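PDB 5UL3: OxsB protein, which catalyses the cobalamin-dependent radical S-adenosylmethionine ring contraction of dAMP to an oxetane aldehyde in the biosynthesis of oxetanocin A. Local coordinates for residues T56-L61 and L147-L152; T142-L147 and A153-I158; I474-L479 and F639-L644; L593-Q598 and G681-I686. All coordinates share one frame; numbering follows the deposited sequence. Where two conformers were deposited one is given.

Contact 1: residues T56-L61 and L147-L152; sequences TDNTTL and LRKEQL. With EDO (1,2-ethanediol), chain N.
Gln151, in the Schellman motif that closes helix 138-149 of the cobalamin-binding Rossmann domain, meets Thr60 at the start of strand 60-64, in the antiparallel sheet near the N-terminus. The two side chains cross at about a right angle. Gln151 NE2 gives Thr60 OG1 a weak hydrogen bond of 3.2 Å, bent to 132° at the hydrogen. Thr60 OG1 in turn donates to Asn58 O, 2.8 Å away. The other end of the Gln151 amide is held by Tyr62, whose hydroxyl bonds OE1. A bridging water joins the two segments a second time. It accepts from Gln151 NE2 at 2.9 Å and donates to Asn58 OD1 at 2.7 Å and to Lys149 O at 2.8 Å. Asn58 CG sits between the backbone N and the carbonyl carbon (chi1 56°), which turns the amide toward the helix. There it lies across the extended methylene chain of Lys149, with Asn58 ND2 3.7 Å from Lys149 CG. The same ND2 bonds Glu55 and, weakly, Asp57 OD1. A second water accepts from Lys149 NZ and donates to Asp57 OD1, so one water bridges this lysine and aspartate. The single direct bond between the segments is weak. The join therefore relies largely on water and on amides whose ends have further partners, and charge attraction between Lys149 and Asp57 probably adds to it.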
loop_
_atom_site.group_PDB
_atom_site.type_symbol
_atom_site.label_atom_id
_atom_site.label_comp_id
_atom_site.label_asym_id
_atom_site.label_seq_id
_atom_site.Cartn_x
_atom_site.Cartn_y
_atom_site.Cartn_z
ATOM N N THR A 56 -0.721 11.793 20.789
ATOM C CA THR A 56 -1.659 12.851 20.388
ATOM C C THR A 56 -2.575 13.320 21.523
ATOM O O THR A 56 -2.129 14.061 22.405
ATOM C CB THR A 56 -2.499 12.443 19.157
ATOM O OG1 THR A 56 -3.376 11.344 19.445
ATOM C CG2 THR A 56 -1.573 12.068 17.984
ATOM N N ASP A 57 -3.843 12.917 21.515
ATOM C CA ASP A 57 -4.827 13.454 22.450
ATOM C C ASP A 57 -4.833 12.753 23.810
ATOM O O ASP A 57 -5.784 12.946 24.574
ATOM C CB ASP A 57 -6.228 13.420 21.844
ATOM C CG ASP A 57 -6.760 12.007 21.622
ATOM O OD1 ASP A 57 -6.003 11.019 21.726
ATOM O OD2 ASP A 57 -7.963 11.899 21.319
ATOM N N ASN A 58 -3.794 11.980 24.136
ATOM C CA ASN A 58 -3.728 11.355 25.452
ATOM C C ASN A 58 -2.301 11.331 25.976
ATOM O O ASN A 58 -2.012 10.626 26.953
ATOM C CB ASN A 58 -4.329 9.929 25.412
ATOM C CG ASN A 58 -3.664 9.042 24.381
ATOM O OD1 ASN A 58 -2.564 8.526 24.595
ATOM N ND2 ASN A 58 -4.347 8.837 23.252
ATOM N N THR A 59 -1.404 12.101 25.359
ATOM C CA THR A 59 -0.024 12.137 25.802
ATOM C C THR A 59 0.043 12.553 27.271
ATOM O O THR A 59 -0.675 13.454 27.714
ATOM C CB THR A 59 0.781 13.110 24.935
ATOM O OG1 THR A 59 0.534 12.814 23.545
ATOM C CG2 THR A 59 2.266 12.939 25.204
ATOM N N THR A 60 0.895 11.868 28.016
ATOM C CA THR A 60 0.926 11.927 29.474
ATOM C C THR A 60 2.363 12.082 29.939
ATOM O O THR A 60 3.250 11.394 29.439
ATOM C CB THR A 60 0.339 10.641 30.101
ATOM O OG1 THR A 60 -0.972 10.419 29.596
ATOM C CG2 THR A 60 0.266 10.775 31.628
ATOM N N LEU A 61 2.589 12.965 30.918
ATOM C CA LEU A 61 3.889 13.120 31.555
ATOM C C LEU A 61 3.824 12.624 32.997
ATOM O O LEU A 61 2.911 12.997 33.741
ATOM C CB LEU A 61 4.328 14.589 31.526
ATOM C CG LEU A 61 5.592 14.924 32.306
ATOM C CD1 LEU A 61 6.805 14.238 31.705
ATOM C CD2 LEU A 61 5.787 16.436 32.345
ATOM N N LEU A 147 1.137 0.857 20.948
ATOM C CA LEU A 147 1.867 0.637 22.195
ATOM C C LEU A 147 1.966 1.911 23.029
ATOM O O LEU A 147 1.880 1.857 24.269
ATOM C CB LEU A 147 3.269 0.103 21.894
ATOM C CG LEU A 147 3.308 -1.308 21.300
ATOM C CD1 LEU A 147 4.763 -1.688 20.929
ATOM C CD2 LEU A 147 2.709 -2.350 22.241
ATOM N N ARG A 148 2.162 3.069 22.378
ATOM C CA ARG A 148 2.231 4.321 23.135
ATOM C C ARG A 148 0.886 4.678 23.753
ATOM O O ARG A 148 0.827 5.121 24.913
ATOM C CB ARG A 148 2.737 5.467 22.242
ATOM C CG ARG A 148 4.188 5.277 21.835
ATOM C CD ARG A 148 4.666 6.395 20.911
ATOM N NE ARG A 148 6.086 6.263 20.604
ATOM C CZ ARG A 148 6.684 6.889 19.591
ATOM N NH1 ARG A 148 5.979 7.681 18.787
ATOM N NH2 ARG A 148 7.976 6.718 19.374
ATOM N N LYS A 149 -0.205 4.503 23.002
ATOM C CA LYS A 149 -1.509 4.861 23.543
ATOM C C LYS A 149 -1.881 3.965 24.717
ATOM O O LYS A 149 -2.431 4.441 25.714
ATOM C CB LYS A 149 -2.591 4.794 22.465
ATOM C CG LYS A 149 -3.984 5.155 23.000
ATOM C CD LYS A 149 -5.039 5.180 21.869
ATOM C CE LYS A 149 -6.403 5.695 22.393
ATOM N NZ LYS A 149 -7.171 6.434 21.325
ATOM N N GLU A 150 -1.554 2.679 24.639
ATOM C CA GLU A 150 -1.761 1.780 25.773
ATOM C C GLU A 150 -0.714 1.963 26.876
ATOM O O GLU A 150 -0.839 1.344 27.944
ATOM C CB GLU A 150 -1.752 0.335 25.286
ATOM C CG GLU A 150 -2.953 -0.021 24.418
ATOM C CD GLU A 150 -4.244 -0.144 25.219
ATOM O OE1 GLU A 150 -4.192 -0.369 26.451
ATOM O OE2 GLU A 150 -5.318 -0.009 24.598
ATOM N N GLN A 151 0.286 2.800 26.634
ATOM C CA GLN A 151 1.402 3.057 27.538
ATOM C C GLN A 151 2.058 1.756 27.977
ATOM O O GLN A 151 2.324 1.524 29.157
ATOM C CB GLN A 151 0.958 3.915 28.729
ATOM C CG GLN A 151 0.194 5.167 28.279
ATOM C CD GLN A 151 0.093 6.256 29.347
ATOM O OE1 GLN A 151 0.799 6.225 30.351
ATOM N NE2 GLN A 151 -0.807 7.208 29.135
ATOM N N LEU A 152 2.338 0.897 26.992
ATOM C CA LEU A 152 2.932 -0.408 27.241
ATOM C C LEU A 152 4.449 -0.421 27.089
ATOM O O LEU A 152 5.104 -1.286 27.679
ATOM C CB LEU A 152 2.319 -1.456 26.298
ATOM C CG LEU A 152 0.834 -1.775 26.532
ATOM C CD1 LEU A 152 0.308 -2.651 25.403
ATOM C CD2 LEU A 152 0.596 -2.447 27.881
HETATM C C1 EDO N . -8.510 -1.399 25.747
HETATM O O1 EDO N . -8.110 -0.419 24.786
HETATM C C2 EDO N . -8.189 -0.861 27.134
HETATM O O2 EDO N . -6.897 -0.234 27.124
HETATM O O HOH W 1 -5.494 8.813 20.095
HETATM O O HOH W 2 -2.509 6.984 26.793
#

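Contact 2: residues T142-L147 and A153-I158; sequences TLSSYL and AKVELI
Val155 faces Ser144 and Leu147 with its whole side chain. Val155 CB comes within 3.8 Å of Ser144 OG. Val155 CG1, anti to the backbone N (chi1 -176°), lies against the serine, 3.6 Å from Ser144 OG and slightly farther from Ser144 CB. Val155 CG2 is the other branch and turns to the leucine, 3.8 Å from Leu147 CB and 3.9 Å from Leu147 CD1. The two apolar side chains cross at about a right angle. This is the packing of helix 138-149 on strand 154-159 within a beta-alpha-beta unit that begins with strand 119-124. The unit is part of the Rossmann fold that houses cobalamin, and strand 154-159 is an outermost strand of its sheet. The helix and strand segments run nearly antiparallel, at 163°, with their axes 8.4 Å apart. Two residues along the strand, Leu157 also reaches the serine, with Leu157 CD1 3.9 Å from Ser144 OG. That hydroxyl is not left without a polar partner in this apolar setting, since it is hydrogen-bonded to the hydroxyl of Ser291. Ala153 N, at the start of the strand segment, is buried without a hydrogen-bond partner in the model. About a turn before Leu147, Thr142 and Leu143 touch the cobalamin itself.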
loop_
_atom_site.group_PDB
_atom_site.type_symbol
_atom_site.label_atom_id
_atom_site.label_comp_id
_atom_site.label_asym_id
_atom_site.label_seq_id
_atom_site.Cartn_x
_atom_site.Cartn_y
_atom_site.Cartn_z
ATOM N N THR A 142 1.826 2.244 13.101
ATOM C CA THR A 142 0.657 1.908 13.904
ATOM C C THR A 142 0.987 0.959 15.049
ATOM O O THR A 142 0.297 0.982 16.073
ATOM C CB THR A 142 -0.453 1.285 13.036
ATOM O OG1 THR A 142 0.018 0.051 12.484
ATOM C CG2 THR A 142 -0.821 2.223 11.895
ATOM N N LEU A 143 1.996 0.104 14.902
ATOM C CA LEU A 143 2.429 -0.681 16.057
ATOM C C LEU A 143 2.950 0.236 17.155
ATOM O O LEU A 143 2.614 0.071 18.333
ATOM C CB LEU A 143 3.493 -1.685 15.645
ATOM C CG LEU A 143 3.026 -2.713 14.629
ATOM C CD1 LEU A 143 4.210 -3.626 14.227
ATOM C CD2 LEU A 143 1.850 -3.498 15.254
ATOM N N SER A 144 3.766 1.220 16.771
ATOM C CA SER A 144 4.255 2.212 17.730
ATOM C C SER A 144 3.111 2.944 18.408
ATOM O O SER A 144 3.074 3.060 19.644
ATOM C CB SER A 144 5.180 3.209 17.009
ATOM O OG SER A 144 5.533 4.291 17.858
ATOM N N SER A 145 2.178 3.492 17.622
ATOM C CA SER A 145 1.154 4.323 18.248
ATOM C C SER A 145 0.213 3.505 19.130
ATOM O O SER A 145 -0.248 4.005 20.172
ATOM C CB SER A 145 0.373 5.104 17.196
ATOM O OG SER A 145 -0.395 4.233 16.350
ATOM N N TYR A 146 -0.071 2.263 18.741
ATOM C CA TYR A 146 -0.847 1.370 19.600
ATOM C C TYR A 146 -0.160 1.188 20.961
ATOM O O TYR A 146 -0.790 1.341 22.015
ATOM C CB TYR A 146 -1.053 0.021 18.892
ATOM C CG TYR A 146 -1.592 -1.030 19.840
ATOM C CD1 TYR A 146 -2.939 -1.087 20.147
ATOM C CD2 TYR A 146 -0.724 -1.901 20.494
ATOM C CE1 TYR A 146 -3.423 -2.024 21.061
ATOM C CE2 TYR A 146 -1.190 -2.824 21.410
ATOM C CZ TYR A 146 -2.535 -2.887 21.681
ATOM O OH TYR A 146 -2.983 -3.809 22.599
ATOM N N LEU A 147 1.137 0.857 20.948
ATOM C CA LEU A 147 1.867 0.637 22.195
ATOM C C LEU A 147 1.966 1.911 23.029
ATOM O O LEU A 147 1.880 1.857 24.269
ATOM C CB LEU A 147 3.269 0.103 21.894
ATOM C CG LEU A 147 3.308 -1.308 21.300
ATOM C CD1 LEU A 147 4.763 -1.688 20.929
ATOM C CD2 LEU A 147 2.709 -2.350 22.241
ATOM N N ALA A 153 5.020 0.508 26.328
ATOM C CA ALA A 153 6.448 0.462 26.035
ATOM C C ALA A 153 6.886 1.823 25.533
ATOM O O ALA A 153 6.087 2.601 25.013
ATOM C CB ALA A 153 6.794 -0.598 24.979
ATOM N N LYS A 154 8.171 2.100 25.718
ATOM C CA LYS A 154 8.850 3.122 24.938
ATOM C C LYS A 154 9.213 2.510 23.591
ATOM O O LYS A 154 9.809 1.436 23.541
ATOM C CB LYS A 154 10.095 3.603 25.673
ATOM C CG LYS A 154 9.740 4.306 26.999
ATOM C CD LYS A 154 10.910 5.142 27.502
ATOM C CE LYS A 154 11.100 4.974 29.001
ATOM N NZ LYS A 154 12.384 5.581 29.474
ATOM N N VAL A 155 8.820 3.164 22.504
ATOM C CA VAL A 155 9.004 2.613 21.169
ATOM C C VAL A 155 9.978 3.506 20.418
ATOM O O VAL A 155 9.830 4.731 20.420
ATOM C CB VAL A 155 7.672 2.493 20.401
ATOM C CG1 VAL A 155 7.889 1.821 19.028
ATOM C CG2 VAL A 155 6.642 1.703 21.218
ATOM N N GLU A 156 10.960 2.887 19.777
ATOM C CA GLU A 156 11.884 3.576 18.880
ATOM C C GLU A 156 11.630 3.071 17.468
ATOM O O GLU A 156 11.507 1.863 17.259
ATOM C CB GLU A 156 13.337 3.332 19.292
ATOM C CG GLU A 156 14.365 3.618 18.190
ATOM C CD GLU A 156 15.315 4.757 18.536
ATOM O OE1 GLU A 156 15.211 5.291 19.663
ATOM O OE2 GLU A 156 16.161 5.117 17.679
ATOM N N LEU A 157 11.543 3.998 16.511
ATOM C CA LEU A 157 11.267 3.680 15.114
ATOM C C LEU A 157 12.515 3.937 14.283
ATOM O O LEU A 157 13.133 5.004 14.400
ATOM C CB LEU A 157 10.116 4.530 14.574
ATOM C CG LEU A 157 8.732 4.191 15.161
ATOM C CD1 LEU A 157 7.718 5.252 14.763
ATOM C CD2 LEU A 157 8.331 2.817 14.630
ATOM N N ILE A 158 12.874 2.959 13.460
ATOM C CA ILE A 158 13.956 3.079 12.492
ATOM C C ILE A 158 13.380 2.731 11.127
ATOM O O ILE A 158 12.698 1.707 10.987
ATOM C CB ILE A 158 15.132 2.144 12.826
ATOM C CG1 ILE A 158 15.651 2.400 14.245
ATOM C CG2 ILE A 158 16.268 2.352 11.803
ATOM C CD1 ILE A 158 16.701 1.391 14.673
#

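Contact 3: residues I474-L479 and F639-L644; sequences IMFDQL and FLLKYL
Met475 and Leu641 mark the closest approach of the two backbones, with CA atoms 10.0 Å apart. Residues 474-479 form an irregular segment just after strand 470-473, while 639-644 is a regular turn and a half of helix 620-648. At that separation only side chains bridge the gap. Leu641 points at the loop, its CG anti to the backbone N (chi1 -176°), and delivers both methyls there. CD2 does most of the touching. Leu641 CD2 lies 3.6 Å from Met475 CG and 3.8 Å from both Met475 SD and Met475 CE, so the bent methionine chain curls round the methyl. The methionine and leucine meet tip to tip. Phe476 and Leu641 also reach toward each other from opposite directions, and Phe476 CZ lies 3.7 Å from Leu641 CD2 and 3.8 Å from Leu641 CD1. Within the loop, Met475 CG also sits over the centre of one face of the Phe476 ring, 3.7 Å above its plane. Leu641 thus meets a methionine and a phenylalanine that already pack on each other. Helix 484-493 adds Leu486, which touches both. Such an apolar seam is the junction of two domains: the loop leaves the last strand of the partial triose phosphate isomerase barrel, and the helix belongs to the C-terminal helix bundle.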
loop_
_atom_site.group_PDB
_atom_site.type_symbol
_atom_site.label_atom_id
_atom_site.label_comp_id
_atom_site.label_asym_id
_atom_site.label_seq_id
_atom_site.Cartn_x
_atom_site.Cartn_y
_atom_site.Cartn_z
ATOM N N ILE A 474 -4.764 -7.928 -15.709
ATOM C CA ILE A 474 -3.854 -9.055 -15.826
ATOM C C ILE A 474 -4.212 -9.780 -17.116
ATOM O O ILE A 474 -5.108 -10.623 -17.118
ATOM C CB ILE A 474 -3.963 -9.991 -14.613
ATOM C CG1 ILE A 474 -3.847 -9.194 -13.303
ATOM C CG2 ILE A 474 -2.881 -11.033 -14.662
ATOM C CD1 ILE A 474 -4.361 -9.989 -12.085
ATOM N N MET A 475 -3.525 -9.430 -18.202
ATOM C CA MET A 475 -3.875 -9.917 -19.538
ATOM C C MET A 475 -3.733 -11.434 -19.634
ATOM O O MET A 475 -4.646 -12.126 -20.097
ATOM C CB MET A 475 -2.986 -9.221 -20.574
ATOM C CG MET A 475 -3.088 -9.793 -22.017
ATOM S SD MET A 475 -4.715 -9.474 -22.724
ATOM C CE MET A 475 -4.623 -7.694 -22.979
ATOM N N PHE A 476 -2.599 -11.963 -19.194
ATOM C CA PHE A 476 -2.249 -13.371 -19.340
ATOM C C PHE A 476 -2.405 -14.110 -18.016
ATOM O O PHE A 476 -2.009 -13.605 -16.963
ATOM C CB PHE A 476 -0.803 -13.504 -19.826
ATOM C CG PHE A 476 -0.525 -12.806 -21.136
ATOM C CD1 PHE A 476 -0.925 -13.379 -22.341
ATOM C CD2 PHE A 476 0.170 -11.605 -21.167
ATOM C CE1 PHE A 476 -0.656 -12.759 -23.547
ATOM C CE2 PHE A 476 0.439 -10.971 -22.381
ATOM C CZ PHE A 476 0.032 -11.554 -23.573
ATOM N N ASP A 477 -2.982 -15.315 -18.057
ATOM C CA ASP A 477 -2.934 -16.171 -16.878
ATOM C C ASP A 477 -2.732 -17.612 -17.323
ATOM O O ASP A 477 -3.134 -18.001 -18.423
ATOM C CB ASP A 477 -4.177 -16.041 -15.979
ATOM C CG ASP A 477 -5.434 -16.655 -16.586
ATOM O OD1 ASP A 477 -5.899 -16.150 -17.623
ATOM O OD2 ASP A 477 -5.991 -17.606 -15.976
ATOM N N GLN A 478 -2.103 -18.392 -16.442
ATOM C CA GLN A 478 -1.511 -19.664 -16.835
ATOM C C GLN A 478 -2.554 -20.717 -17.183
ATOM O O GLN A 478 -2.248 -21.641 -17.945
ATOM C CB GLN A 478 -0.591 -20.174 -15.718
ATOM C CG GLN A 478 0.722 -19.387 -15.567
ATOM C CD GLN A 478 0.607 -18.151 -14.674
ATOM O OE1 GLN A 478 -0.487 -17.740 -14.280
ATOM N NE2 GLN A 478 1.752 -17.570 -14.340
ATOM N N LEU A 479 -3.774 -20.599 -16.673
ATOM C CA LEU A 479 -4.793 -21.598 -16.968
ATOM C C LEU A 479 -5.615 -21.262 -18.205
ATOM O O LEU A 479 -6.535 -22.017 -18.537
ATOM C CB LEU A 479 -5.720 -21.784 -15.758
ATOM C CG LEU A 479 -4.978 -22.255 -14.504
ATOM C CD1 LEU A 479 -5.914 -22.465 -13.318
ATOM C CD2 LEU A 479 -4.200 -23.532 -14.814
ATOM N N PHE A 639 -1.147 -2.573 -29.353
ATOM C CA PHE A 639 -1.430 -3.200 -30.632
ATOM C C PHE A 639 -0.378 -4.221 -31.025
ATOM O O PHE A 639 -0.618 -5.004 -31.952
ATOM C CB PHE A 639 -1.621 -2.128 -31.700
ATOM C CG PHE A 639 -2.932 -1.421 -31.580
ATOM C CD1 PHE A 639 -4.116 -2.091 -31.856
ATOM C CD2 PHE A 639 -2.996 -0.112 -31.143
ATOM C CE1 PHE A 639 -5.350 -1.452 -31.720
ATOM C CE2 PHE A 639 -4.220 0.528 -30.994
ATOM C CZ PHE A 639 -5.397 -0.138 -31.283
ATOM N N LEU A 640 0.750 -4.266 -30.315
ATOM C CA LEU A 640 1.655 -5.401 -30.445
ATOM C C LEU A 640 0.922 -6.711 -30.190
ATOM O O LEU A 640 1.007 -7.652 -30.988
ATOM C CB LEU A 640 2.822 -5.272 -29.475
ATOM C CG LEU A 640 3.559 -6.591 -29.246
ATOM C CD1 LEU A 640 4.417 -6.997 -30.490
ATOM C CD2 LEU A 640 4.405 -6.534 -27.983
ATOM N N LEU A 641 0.208 -6.797 -29.061
ATOM C CA LEU A 641 -0.497 -8.035 -28.750
ATOM C C LEU A 641 -1.606 -8.313 -29.758
ATOM O O LEU A 641 -1.829 -9.469 -30.141
ATOM C CB LEU A 641 -1.062 -7.991 -27.331
ATOM C CG LEU A 641 -1.730 -9.294 -26.908
ATOM C CD1 LEU A 641 -0.788 -10.459 -27.171
ATOM C CD2 LEU A 641 -2.105 -9.220 -25.424
ATOM N N LYS A 642 -2.319 -7.273 -30.198
ATOM C CA LYS A 642 -3.338 -7.486 -31.218
ATOM C C LYS A 642 -2.705 -8.015 -32.501
ATOM O O LYS A 642 -3.258 -8.907 -33.156
ATOM C CB LYS A 642 -4.108 -6.191 -31.477
ATOM C CG LYS A 642 -5.372 -6.381 -32.291
ATOM C CD LYS A 642 -6.140 -5.078 -32.426
ATOM C CE LYS A 642 -7.616 -5.317 -32.750
ATOM N NZ LYS A 642 -8.455 -5.888 -31.628
ATOM N N TYR A 643 -1.510 -7.521 -32.823
ATOM C CA TYR A 643 -0.779 -7.980 -33.999
ATOM C C TYR A 643 -0.314 -9.425 -33.842
ATOM O O TYR A 643 -0.414 -10.219 -34.788
ATOM C CB TYR A 643 0.399 -7.042 -34.236
ATOM C CG TYR A 643 1.230 -7.314 -35.468
ATOM C CD1 TYR A 643 0.713 -7.113 -36.737
ATOM C CD2 TYR A 643 2.545 -7.727 -35.352
ATOM C CE1 TYR A 643 1.489 -7.342 -37.872
ATOM C CE2 TYR A 643 3.332 -7.951 -36.480
ATOM C CZ TYR A 643 2.797 -7.763 -37.731
ATOM O OH TYR A 643 3.584 -8.000 -38.838
ATOM N N LEU A 644 0.203 -9.787 -32.662
ATOM C CA LEU A 644 0.610 -11.172 -32.431
ATOM C C LEU A 644 -0.577 -12.129 -32.529
ATOM O O LEU A 644 -0.472 -13.197 -33.147
ATOM C CB LEU A 644 1.298 -11.303 -31.069
ATOM C CG LEU A 644 2.668 -10.626 -30.921
ATOM C CD1 LEU A 644 3.127 -10.626 -29.459
ATOM C CD2 LEU A 644 3.685 -11.328 -31.783
#

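Contact 4: residues L593-Q598 and G681-I686; sequences LSEACQ and GSKENI
Glu595 and Lys683 form a salt bridge across the exposed margin of this helix pair. Lys683 NZ donates to Glu595 OE1 at 3.2 Å, and the two side chains cross at about a right angle. The ammonium comes from above the carboxylate, 46° out of its plane. Lys683 is bent at its last torsion (chi4 -67°), which brings NZ round to the glutamate. Lys683 NZ has a second acceptor in Asn592 OD1, about a turn before the glutamate. The amide nitrogen of Asn592 in turn bonds Gly681 O, so one side chain bonds both Gly681 O and Lys683 NZ, at the start of helix 683-709. That helix is opened by Ser682 at the N-cap. Ser682 OG accepts from Asn685 N at 3.3 Å, with an angle of 157° at the hydrogen. Ser682 has a second conformer, so this cap is somewhat doubtful. Ser682 OG also hydrogen-bonds Asp680 OD1. Asn685 ND2 is provided for by Asp680 O and Asn677 O in the preceding loop. Beneath these polar groups the contact is apolar. Ile686 CG2 rests 3.6 Å from Ala596 CB, and Ile686 CD1 reaches Leu593 CD2 more loosely, at 4.3 Å. The small alanine allows a close approach, Ala596 CA lying 7.3 Å from Ile686 CA. An apolar core bordered by a surface salt bridge is familiar from helix bundles, here the C-terminal bundle.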
loop_
_atom_site.group_PDB
_atom_site.type_symbol
_atom_site.label_atom_id
_atom_site.label_comp_id
_atom_site.label_asym_id
_atom_site.label_seq_id
_atom_site.Cartn_x
_atom_site.Cartn_y
_atom_site.Cartn_z
ATOM N N LEU A 593 3.312 -16.145 -25.853
ATOM C CA LEU A 593 2.882 -14.763 -26.018
ATOM C C LEU A 593 3.199 -13.938 -24.773
ATOM O O LEU A 593 3.638 -12.784 -24.876
ATOM C CB LEU A 593 1.390 -14.720 -26.319
ATOM C CG LEU A 593 0.937 -15.172 -27.704
ATOM C CD1 LEU A 593 -0.581 -15.303 -27.672
ATOM C CD2 LEU A 593 1.375 -14.176 -28.750
ATOM N N SER A 594 2.995 -14.526 -23.592
ATOM C CA SER A 594 3.345 -13.848 -22.349
ATOM C C SER A 594 4.843 -13.588 -22.280
ATOM O O SER A 594 5.277 -12.483 -21.937
ATOM C CB SER A 594 2.881 -14.681 -21.152
ATOM O OG SER A 594 3.536 -14.278 -19.950
ATOM N N GLU A 595 5.652 -14.598 -22.622
ATOM C CA GLU A 595 7.100 -14.422 -22.633
ATOM C C GLU A 595 7.522 -13.325 -23.603
ATOM O O GLU A 595 8.382 -12.496 -23.273
ATOM C CB GLU A 595 7.789 -15.742 -22.998
ATOM C CG GLU A 595 9.308 -15.687 -22.984
ATOM C CD GLU A 595 9.953 -16.987 -23.454
ATOM O OE1 GLU A 595 9.751 -17.367 -24.627
ATOM O OE2 GLU A 595 10.664 -17.628 -22.650
ATOM N N ALA A 596 6.946 -13.310 -24.808
ATOM C CA ALA A 596 7.318 -12.284 -25.781
ATOM C C ALA A 596 6.982 -10.890 -25.265
ATOM O O ALA A 596 7.752 -9.948 -25.465
ATOM C CB ALA A 596 6.617 -12.521 -27.115
ATOM N N CYS A 597 5.825 -10.741 -24.618
ATOM C CA CYS A 597 5.454 -9.435 -24.079
ATOM C C CYS A 597 6.404 -9.005 -22.969
ATOM O O CYS A 597 6.748 -7.821 -22.869
ATOM C CB CYS A 597 4.012 -9.465 -23.593
ATOM S SG CYS A 597 2.805 -9.483 -24.937
ATOM N N GLN A 598 6.847 -9.943 -22.121
ATOM C CA GLN A 598 7.891 -9.585 -21.160
ATOM C C GLN A 598 9.171 -9.151 -21.868
ATOM O O GLN A 598 9.825 -8.190 -21.447
ATOM C CB GLN A 598 8.193 -10.741 -20.209
ATOM C CG GLN A 598 9.239 -10.358 -19.176
ATOM C CD GLN A 598 8.714 -9.295 -18.222
ATOM O OE1 GLN A 598 7.682 -9.487 -17.577
ATOM N NE2 GLN A 598 9.409 -8.169 -18.139
ATOM N N GLY A 681 2.502 -20.666 -33.750
ATOM C CA GLY A 681 2.675 -20.209 -32.382
ATOM C C GLY A 681 3.998 -20.542 -31.732
ATOM O O GLY A 681 4.131 -20.409 -30.508
ATOM N N SER A 682 4.982 -20.976 -32.512
ATOM C CA SER A 682 6.302 -21.261 -31.979
ATOM C C SER A 682 6.951 -19.979 -31.458
ATOM O O SER A 682 6.602 -18.867 -31.861
ATOM C CB SER A 682 7.178 -21.892 -33.062
ATOM O OG SER A 682 7.244 -21.058 -34.210
ATOM N N LYS A 683 7.914 -20.147 -30.547
ATOM C CA LYS A 683 8.671 -18.998 -30.054
ATOM C C LYS A 683 9.401 -18.296 -31.189
ATOM O O LYS A 683 9.453 -17.060 -31.238
ATOM C CB LYS A 683 9.670 -19.439 -28.985
ATOM C CG LYS A 683 9.073 -20.100 -27.759
ATOM C CD LYS A 683 10.179 -20.462 -26.778
ATOM C CE LYS A 683 9.660 -21.227 -25.583
ATOM N NZ LYS A 683 8.776 -20.392 -24.731
ATOM N N GLU A 684 9.956 -19.072 -32.124
ATOM C CA GLU A 684 10.714 -18.495 -33.226
ATOM C C GLU A 684 9.829 -17.615 -34.101
ATOM O O GLU A 684 10.220 -16.505 -34.480
ATOM C CB GLU A 684 11.362 -19.606 -34.055
ATOM C CG GLU A 684 12.512 -19.132 -34.930
ATOM C CD GLU A 684 13.154 -20.261 -35.722
ATOM O OE1 GLU A 684 12.432 -20.957 -36.472
ATOM O OE2 GLU A 684 14.382 -20.453 -35.588
ATOM N N ASN A 685 8.635 -18.095 -34.444
ATOM C CA ASN A 685 7.759 -17.288 -35.285
ATOM C C ASN A 685 7.276 -16.056 -34.531
ATOM O O ASN A 685 7.223 -14.958 -35.094
ATOM C CB ASN A 685 6.568 -18.111 -35.775
ATOM C CG ASN A 685 5.736 -17.369 -36.819
ATOM O OD1 ASN A 685 6.258 -16.890 -37.829
ATOM N ND2 ASN A 685 4.439 -17.263 -36.571
ATOM N N ILE A 686 6.922 -16.223 -33.255
ATOM C CA ILE A 686 6.441 -15.097 -32.458
ATOM C C ILE A 686 7.509 -14.006 -32.377
ATOM O O ILE A 686 7.220 -12.823 -32.589
ATOM C CB ILE A 686 5.986 -15.600 -31.072
ATOM C CG1 ILE A 686 4.639 -16.304 -31.206
ATOM C CG2 ILE A 686 5.868 -14.460 -30.055
ATOM C CD1 ILE A 686 4.220 -17.092 -29.975
#

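The four contacts fall into two pairs on opposite sides of the chain's centre. Contacts 1 and 2 lie about 10 Å apart, centre to centre. They share helix 138-149 and Leu147, and the guanidinium of Arg148 bonds Val155 O between them. Contacts 3 and 4 are also about 10 Å apart. They touch where Phe476, on the loop after strand 470-473, packs on helix 588-617, and where Leu644 of the next helix, 620-648, meets Leu593. Within each pair the segments alternate along the chain, and the first pair closes before the second opens. Centres of contacts 1 and 4 are about 59 Å apart. Contact 1 joins the cobalamin domain to the N-terminal sheet; contact 2 lies within that domain. Contact 3 joins barrel to helix bundle; contact 4 lies within the bundle.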